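Local coordinates for uncharacterized protein (Sulfolobus tokodaii, PDB 2PD2) that is of unknown function but belongs to the DsrE/DsrF-like family, whose better-known members handle sulfur in relay reactions, at residues I58-I71 with I82-E94. Residues are numbered along the deposited sequence; the frame is centred on the assembly and turned at random.
Sequences IKKNILIVGCENSI and IPGIKIVTSGVGE
Val65 and Gly66 pair in parallel with Lys86 and Ile87 in a beta-alpha-beta unit of the DsrE/DsrF-like fold, setting strand 86-88 as the outermost strand of this chain's sheet beside strand 63-67. Four backbone bonds define the register: Lys86 N to Ile64 O, Gly66 N to Lys86 O (2.8 Å), Val88 N to Gly66 O, and Glu68 N to Val88 O. On one face, Val65 CG1 meets both methyls of Val88, CG1 at 3.6 Å, while Leu63 CD1 abuts the aliphatic chain of Lys86, which bends at chi2 and returns NZ to Gly84 O. On the face carrying Ile87, Ile71 CD1 of the following helix crosses Ile87 CD1 roughly at a right angle, 3.9 Å away. Just before strand 86-88, Ile85 CD1 presses on Ile64 CG2 at 3.3 Å, tighter than usual van der Waals contact.

At the C-terminal strand ends, buried Cys67 is the N-cap of helix 68-73. Its chi1 of 169° sets SG trans to the Cys67 N and beside the carbonyl carbon, where it meets two amides. Ser70 N gives SG a capping bond of 3.3 Å. Gly91 N, at the start of helix 91-100, adds a weak one to the same SG, also 3.3 Å long. Gly91 fits because a CB would clash with Cys67 CB. With an alanine at Cys67, the amides of Ser70 and Gly91 would probably lose their shared acceptor, weakening the link between the two helix starts. One buried sulfur thus takes N-H groups from both helix starts, tying them together where the paired strands end.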
ATOM      1  N   ILE A  58      11.060   8.723  17.583  1.00 17.15           N
ATOM      2  CA  ILE A  58      10.378   9.583  18.544  1.00 21.22           C
ATOM      3  C   ILE A  58      11.274  10.778  18.866  1.00 21.92           C
ATOM      4  O   ILE A  58      10.807  11.914  18.981  1.00 21.68           O
ATOM      5  CB  ILE A  58      10.038   8.801  19.837  1.00 20.80           C
ATOM      6  CG1 ILE A  58       8.938   7.778  19.531  1.00 24.50           C
ATOM      7  CG2 ILE A  58       9.606   9.766  20.950  1.00 18.00           C
ATOM      8  CD1 ILE A  58       8.531   6.921  20.708  1.00 26.06           C
ATOM      9  N   LYS A  59      12.568  10.515  18.993  1.00 24.39           N
ATOM     10  CA  LYS A  59      13.537  11.567  19.284  1.00 26.02           C
ATOM     11  C   LYS A  59      13.512  12.595  18.149  1.00 23.76           C
ATOM     12  O   LYS A  59      13.622  13.798  18.375  1.00 23.15           O
ATOM     13  CB  LYS A  59      14.936  10.955  19.409  1.00 28.33           C
ATOM     14  CG  LYS A  59      16.026  11.925  19.843  1.00 40.54           C
ATOM     15  CD  LYS A  59      15.943  12.241  21.328  1.00 51.15           C
ATOM     16  CE  LYS A  59      17.133  13.086  21.773  1.00 58.62           C
ATOM     17  NZ  LYS A  59      17.119  13.366  23.237  1.00 61.84           N
ATOM     18  N   LYS A  60      13.362  12.104  16.924  1.00 21.17           N
ATOM     19  CA  LYS A  60      13.320  12.963  15.748  1.00 21.79           C
ATOM     20  C   LYS A  60      11.965  13.672  15.605  1.00 20.60           C
ATOM     21  O   LYS A  60      11.652  14.242  14.557  1.00 21.15           O
ATOM     22  CB  LYS A  60      13.636  12.128  14.500  1.00 24.33           C
ATOM     23  CG  LYS A  60      15.112  11.714  14.404  1.00 25.20           C
ATOM     24  CD  LYS A  60      15.359  10.740  13.261  1.00 22.98           C
ATOM     25  CE  LYS A  60      16.849  10.615  12.931  1.00 27.43           C
ATOM     26  NZ  LYS A  60      17.681  10.167  14.080  1.00 29.39           N
ATOM     27  N   ASN A  61      11.173  13.632  16.673  1.00 16.44           N
ATOM     28  CA  ASN A  61       9.856  14.269  16.721  1.00 17.11           C
ATOM     29  C   ASN A  61       8.813  13.653  15.788  1.00 19.25           C
ATOM     30  O   ASN A  61       7.885  14.326  15.340  1.00 18.40           O
ATOM     31  CB  ASN A  61       9.978  15.772  16.437  1.00 19.62           C
ATOM     32  CG  ASN A  61       8.739  16.543  16.855  1.00 18.73           C
ATOM     33  OD1 ASN A  61       8.162  16.270  17.906  1.00 22.36           O
ATOM     34  ND2 ASN A  61       8.335  17.517  16.046  1.00 19.93           N
ATOM     35  N   ILE A  62       8.963  12.366  15.507  1.00 18.09           N
ATOM     36  CA  ILE A  62       8.017  11.664  14.655  1.00 16.81           C
ATOM     37  C   ILE A  62       6.917  11.083  15.551  1.00 16.97           C
ATOM     38  O   ILE A  62       7.202  10.517  16.604  1.00 15.77           O
ATOM     39  CB  ILE A  62       8.742  10.553  13.862  1.00 19.94           C
ATOM     40  CG1 ILE A  62       9.641  11.205  12.802  1.00 24.69           C
ATOM     41  CG2 ILE A  62       7.742   9.614  13.207  1.00 20.03           C
ATOM     42  CD1 ILE A  62      10.499  10.236  12.013  1.00 27.54           C
ATOM     43  N   LEU A  63       5.660  11.257  15.149  1.00 15.20           N
ATOM     44  CA  LEU A  63       4.533  10.751  15.930  1.00 14.68           C
ATOM     45  C   LEU A  63       4.311   9.267  15.653  1.00 16.37           C
ATOM     46  O   LEU A  63       4.019   8.880  14.513  1.00 16.70           O
ATOM     47  CB  LEU A  63       3.255  11.537  15.587  1.00 16.19           C
ATOM     48  CG  LEU A  63       1.958  11.128  16.298  1.00 20.01           C
ATOM     49  CD1 LEU A  63       2.147  11.231  17.820  1.00 13.81           C
ATOM     50  CD2 LEU A  63       0.811  12.035  15.837  1.00 19.69           C
ATOM     51  N   ILE A  64       4.452   8.443  16.687  1.00 15.79           N
ATOM     52  CA  ILE A  64       4.269   6.996  16.551  1.00 17.70           C
ATOM     53  C   ILE A  64       2.908   6.618  17.119  1.00 18.30           C
ATOM     54  O   ILE A  64       2.644   6.827  18.301  1.00 20.78           O
ATOM     55  CB  ILE A  64       5.369   6.204  17.301  1.00 16.15           C
ATOM     56  CG1 ILE A  64       6.757   6.617  16.794  1.00 16.19           C
ATOM     57  CG2 ILE A  64       5.157   4.709  17.098  1.00 16.22           C
ATOM     58  CD1 ILE A  64       6.959   6.439  15.280  1.00 14.72           C
ATOM     59  N   VAL A  65       2.054   6.046  16.274  1.00 14.67           N
ATOM     60  CA  VAL A  65       0.696   5.689  16.672  1.00 15.18           C
ATOM     61  C   VAL A  65       0.355   4.208  16.516  1.00 17.48           C
ATOM     62  O   VAL A  65       0.631   3.600  15.482  1.00 15.42           O
ATOM     63  CB  VAL A  65      -0.325   6.531  15.852  1.00 20.24           C
ATOM     64  CG1 VAL A  65      -1.738   6.050  16.099  1.00 17.11           C
ATOM     65  CG2 VAL A  65      -0.200   8.000  16.231  1.00 21.21           C
ATOM     66  N   GLY A  66      -0.260   3.638  17.549  1.00 16.77           N
ATOM     67  CA  GLY A  66      -0.650   2.238  17.504  1.00 18.41           C
ATOM     68  C   GLY A  66      -2.162   2.078  17.449  1.00 19.12           C
ATOM     69  O   GLY A  66      -2.898   2.841  18.080  1.00 22.01           O
ATOM     70  N   CYS A  67      -2.627   1.083  16.697  1.00 19.82           N
ATOM     71  CA  CYS A  67      -4.058   0.816  16.550  1.00 18.07           C
ATOM     72  C   CYS A  67      -4.631   0.011  17.719  1.00 19.04           C
ATOM     73  O   CYS A  67      -4.159  -1.086  18.013  1.00 20.46           O
ATOM     74  CB  CYS A  67      -4.310   0.062  15.239  1.00 15.95           C
ATOM     75  SG  CYS A  67      -5.983  -0.617  15.075  1.00 17.95           S
ATOM     76  N   GLU A  68      -5.655   0.556  18.373  1.00 19.95           N
ATOM     77  CA  GLU A  68      -6.303  -0.110  19.509  1.00 20.05           C
ATOM     78  C   GLU A  68      -6.936  -1.439  19.097  1.00 19.78           C
ATOM     79  O   GLU A  68      -6.829  -2.430  19.818  1.00 20.02           O
ATOM     80  CB  GLU A  68      -7.372   0.807  20.116  1.00 26.39           C
ATOM     81  CG  GLU A  68      -8.264   0.170  21.181  1.00 36.90           C
ATOM     82  CD  GLU A  68      -7.538  -0.108  22.479  1.00 47.38           C
ATOM     83  OE1 GLU A  68      -6.879   0.813  23.005  1.00 53.57           O
ATOM     84  OE2 GLU A  68      -7.636  -1.247  22.984  1.00 56.17           O
ATOM     85  N   ASN A  69      -7.603  -1.465  17.945  1.00 19.11           N
ATOM     86  CA  ASN A  69      -8.217  -2.706  17.476  1.00 20.10           C
ATOM     87  C   ASN A  69      -7.160  -3.788  17.336  1.00 19.50           C
ATOM     88  O   ASN A  69      -7.385  -4.946  17.694  1.00 18.05           O
ATOM     89  CB  ASN A  69      -8.906  -2.513  16.120  1.00 21.69           C
ATOM     90  CG  ASN A  69     -10.202  -1.740  16.229  1.00 30.23           C
ATOM     91  OD1 ASN A  69     -10.991  -1.954  17.155  1.00 32.07           O
ATOM     92  ND2 ASN A  69     -10.441  -0.850  15.276  1.00 22.12           N
ATOM     93  N   SER A  70      -6.003  -3.401  16.810  1.00 17.07           N
ATOM     94  CA  SER A  70      -4.901  -4.335  16.604  1.00 20.80           C
ATOM     95  C   SER A  70      -4.274  -4.759  17.932  1.00 22.19           C
ATOM     96  O   SER A  70      -3.910  -5.922  18.108  1.00 19.73           O
ATOM     97  CB  SER A  70      -3.856  -3.697  15.689  1.00 21.51           C
ATOM     98  OG  SER A  70      -4.432  -3.392  14.430  1.00 22.78           O
ATOM     99  N   ILE A  71      -4.134  -3.816  18.860  1.00 22.90           N
ATOM    100  CA  ILE A  71      -3.590  -4.144  20.175  1.00 23.20           C
ATOM    101  C   ILE A  71      -4.483  -5.218  20.797  1.00 25.68           C
ATOM    102  O   ILE A  71      -3.988  -6.199  21.345  1.00 23.20           O
ATOM    103  CB  ILE A  71      -3.571  -2.908  21.105  1.00 21.21           C
ATOM    104  CG1 ILE A  71      -2.478  -1.944  20.652  1.00 19.73           C
ATOM    105  CG2 ILE A  71      -3.359  -3.335  22.564  1.00 22.05           C
ATOM    106  CD1 ILE A  71      -2.497  -0.622  21.392  1.00 22.80           C
ATOM    107  N   ILE A  82       5.785   0.464  24.287  1.00 26.34           N
ATOM    108  CA  ILE A  82       6.833   1.450  24.514  1.00 27.51           C
ATOM    109  C   ILE A  82       6.208   2.744  25.042  1.00 27.57           C
ATOM    110  O   ILE A  82       5.204   3.219  24.514  1.00 27.32           O
ATOM    111  CB  ILE A  82       7.585   1.753  23.198  1.00 27.26           C
ATOM    112  CG1 ILE A  82       8.350   0.503  22.745  1.00 26.08           C
ATOM    113  CG2 ILE A  82       8.525   2.941  23.390  1.00 27.66           C
ATOM    114  CD1 ILE A  82       8.897   0.591  21.324  1.00 26.77           C
ATOM    115  N   PRO A  83       6.790   3.325  26.106  1.00 28.29           N
ATOM    116  CA  PRO A  83       6.248   4.567  26.668  1.00 27.56           C
ATOM    117  C   PRO A  83       6.322   5.722  25.676  1.00 28.63           C
ATOM    118  O   PRO A  83       7.312   5.872  24.967  1.00 28.03           O
ATOM    119  CB  PRO A  83       7.132   4.804  27.892  1.00 31.56           C
ATOM    120  CG  PRO A  83       7.513   3.405  28.308  1.00 31.30           C
ATOM    121  CD  PRO A  83       7.840   2.768  26.977  1.00 26.48           C
ATOM    122  N   GLY A  84       5.277   6.540  25.628  1.00 29.56           N
ATOM    123  CA  GLY A  84       5.284   7.665  24.708  1.00 32.98           C
ATOM    124  C   GLY A  84       4.585   7.357  23.398  1.00 34.21           C
ATOM    125  O   GLY A  84       4.586   8.169  22.470  1.00 37.44           O
ATOM    126  N   ILE A  85       3.995   6.171  23.320  1.00 30.86           N
ATOM    127  CA  ILE A  85       3.268   5.744  22.134  1.00 28.93           C
ATOM    128  C   ILE A  85       1.831   6.261  22.226  1.00 26.19           C
ATOM    129  O   ILE A  85       1.192   6.122  23.265  1.00 28.37           O
ATOM    130  CB  ILE A  85       3.214   4.188  22.045  1.00 27.67           C
ATOM    131  CG1 ILE A  85       4.585   3.628  21.653  1.00 26.08           C
ATOM    132  CG2 ILE A  85       2.136   3.750  21.074  1.00 31.20           C
ATOM    133  CD1 ILE A  85       5.147   4.199  20.391  1.00 25.72           C
ATOM    134  N   LYS A  86       1.325   6.863  21.155  1.00 25.23           N
ATOM    135  CA  LYS A  86      -0.060   7.327  21.158  1.00 25.20           C
ATOM    136  C   LYS A  86      -0.885   6.198  20.565  1.00 25.85           C
ATOM    137  O   LYS A  86      -0.374   5.398  19.786  1.00 24.05           O
ATOM    138  CB  LYS A  86      -0.237   8.597  20.319  1.00 24.51           C
ATOM    139  CG  LYS A  86       0.176   9.875  21.036  1.00 27.67           C
ATOM    140  CD  LYS A  86       1.626   9.791  21.479  1.00 26.54           C
ATOM    141  CE  LYS A  86       2.135  11.112  21.990  1.00 28.88           C
ATOM    142  NZ  LYS A  86       3.552  10.980  22.426  1.00 28.91           N
ATOM    143  N   ILE A  87      -2.152   6.128  20.954  1.00 25.55           N
ATOM    144  CA  ILE A  87      -3.053   5.090  20.476  1.00 24.04           C
ATOM    145  C   ILE A  87      -4.314   5.719  19.892  1.00 25.09           C
ATOM    146  O   ILE A  87      -4.789   6.732  20.393  1.00 23.82           O
ATOM    147  CB  ILE A  87      -3.474   4.163  21.639  1.00 28.90           C
ATOM    148  CG1 ILE A  87      -2.254   3.411  22.174  1.00 30.49           C
ATOM    149  CG2 ILE A  87      -4.546   3.197  21.178  1.00 28.27           C
ATOM    150  CD1 ILE A  87      -2.513   2.700  23.487  1.00 36.48           C
ATOM    151  N   VAL A  88      -4.844   5.125  18.827  1.00 20.56           N
ATOM    152  CA  VAL A  88      -6.081   5.611  18.229  1.00 19.17           C
ATOM    153  C   VAL A  88      -7.056   4.446  18.235  1.00 18.57           C
ATOM    154  O   VAL A  88      -6.644   3.285  18.287  1.00 16.60           O
ATOM    155  CB  VAL A  88      -5.883   6.121  16.775  1.00 19.59           C
ATOM    156  CG1 VAL A  88      -4.991   7.345  16.785  1.00 15.92           C
ATOM    157  CG2 VAL A  88      -5.293   5.020  15.893  1.00 16.26           C
ATOM    158  N   THR A  89      -8.348   4.753  18.202  1.00 20.49           N
ATOM    159  CA  THR A  89      -9.370   3.714  18.229  1.00 21.69           C
ATOM    160  C   THR A  89      -9.228   2.758  17.051  1.00 21.65           C
ATOM    161  O   THR A  89      -9.399   1.544  17.197  1.00 21.41           O
ATOM    162  CB  THR A  89     -10.797   4.328  18.215  1.00 27.67           C
ATOM    163  OG1 THR A  89     -10.996   5.057  16.999  1.00 26.57           O
ATOM    164  CG2 THR A  89     -10.985   5.277  19.390  1.00 29.97           C
ATOM    165  N   SER A  90      -8.904   3.312  15.888  1.00 21.18           N
ATOM    166  CA  SER A  90      -8.741   2.527  14.671  1.00 18.91           C
ATOM    167  C   SER A  90      -7.567   3.057  13.860  1.00 18.04           C
ATOM    168  O   SER A  90      -7.497   4.247  13.555  1.00 16.28           O
ATOM    169  CB  SER A  90     -10.025   2.603  13.838  1.00 21.82           C
ATOM    170  OG  SER A  90      -9.849   2.059  12.547  1.00 30.29           O
ATOM    171  N   GLY A  91      -6.639   2.171  13.524  1.00 18.16           N
ATOM    172  CA  GLY A  91      -5.486   2.575  12.745  1.00 18.20           C
ATOM    173  C   GLY A  91      -5.902   3.012  11.357  1.00 18.64           C
ATOM    174  O   GLY A  91      -5.421   4.024  10.847  1.00 16.96           O
ATOM    175  N   VAL A  92      -6.807   2.253  10.748  1.00 16.58           N
ATOM    176  CA  VAL A  92      -7.283   2.574   9.410  1.00 17.14           C
ATOM    177  C   VAL A  92      -8.133   3.843   9.432  1.00 19.08           C
ATOM    178  O   VAL A  92      -8.103   4.625   8.488  1.00 15.09           O
ATOM    179  CB  VAL A  92      -8.080   1.391   8.804  1.00 17.27           C
ATOM    180  CG1 VAL A  92      -7.142   0.209   8.597  1.00 11.98           C
ATOM    181  CG2 VAL A  92      -9.224   0.987   9.724  1.00 17.26           C
ATOM    182  N   GLY A  93      -8.878   4.053  10.512  1.00 17.03           N
ATOM    183  CA  GLY A  93      -9.680   5.261  10.617  1.00 16.62           C
ATOM    184  C   GLY A  93      -8.779   6.487  10.703  1.00 21.09           C
ATOM    185  O   GLY A  93      -9.081   7.539  10.139  1.00 17.37           O
ATOM    186  N   GLU A  94      -7.665   6.350  11.418  1.00 20.23           N
ATOM    187  CA  GLU A  94      -6.702   7.437  11.569  1.00 18.24           C
ATOM    188  C   GLU A  94      -6.055   7.746  10.215  1.00 16.90           C
ATOM    189  O   GLU A  94      -5.930   8.908   9.816  1.00 19.09           O
ATOM    190  CB  GLU A  94      -5.621   7.034  12.580  1.00 19.04           C
ATOM    191  CG  GLU A  94      -4.464   8.025  12.716  1.00 19.97           C
ATOM    192  CD  GLU A  94      -4.854   9.312  13.426  1.00 22.00           C
ATOM    193  OE1 GLU A  94      -6.055   9.504  13.702  1.00 23.27           O
ATOM    194  OE2 GLU A  94      -3.956  10.135  13.705  1.00 22.28           O
TER
HETATM  195  O   HOH W   1       4.892   9.268  19.363  1.00 24.82           O
HETATM  196  O   HOH W   2     -10.830   0.612  19.419  1.00 40.07           O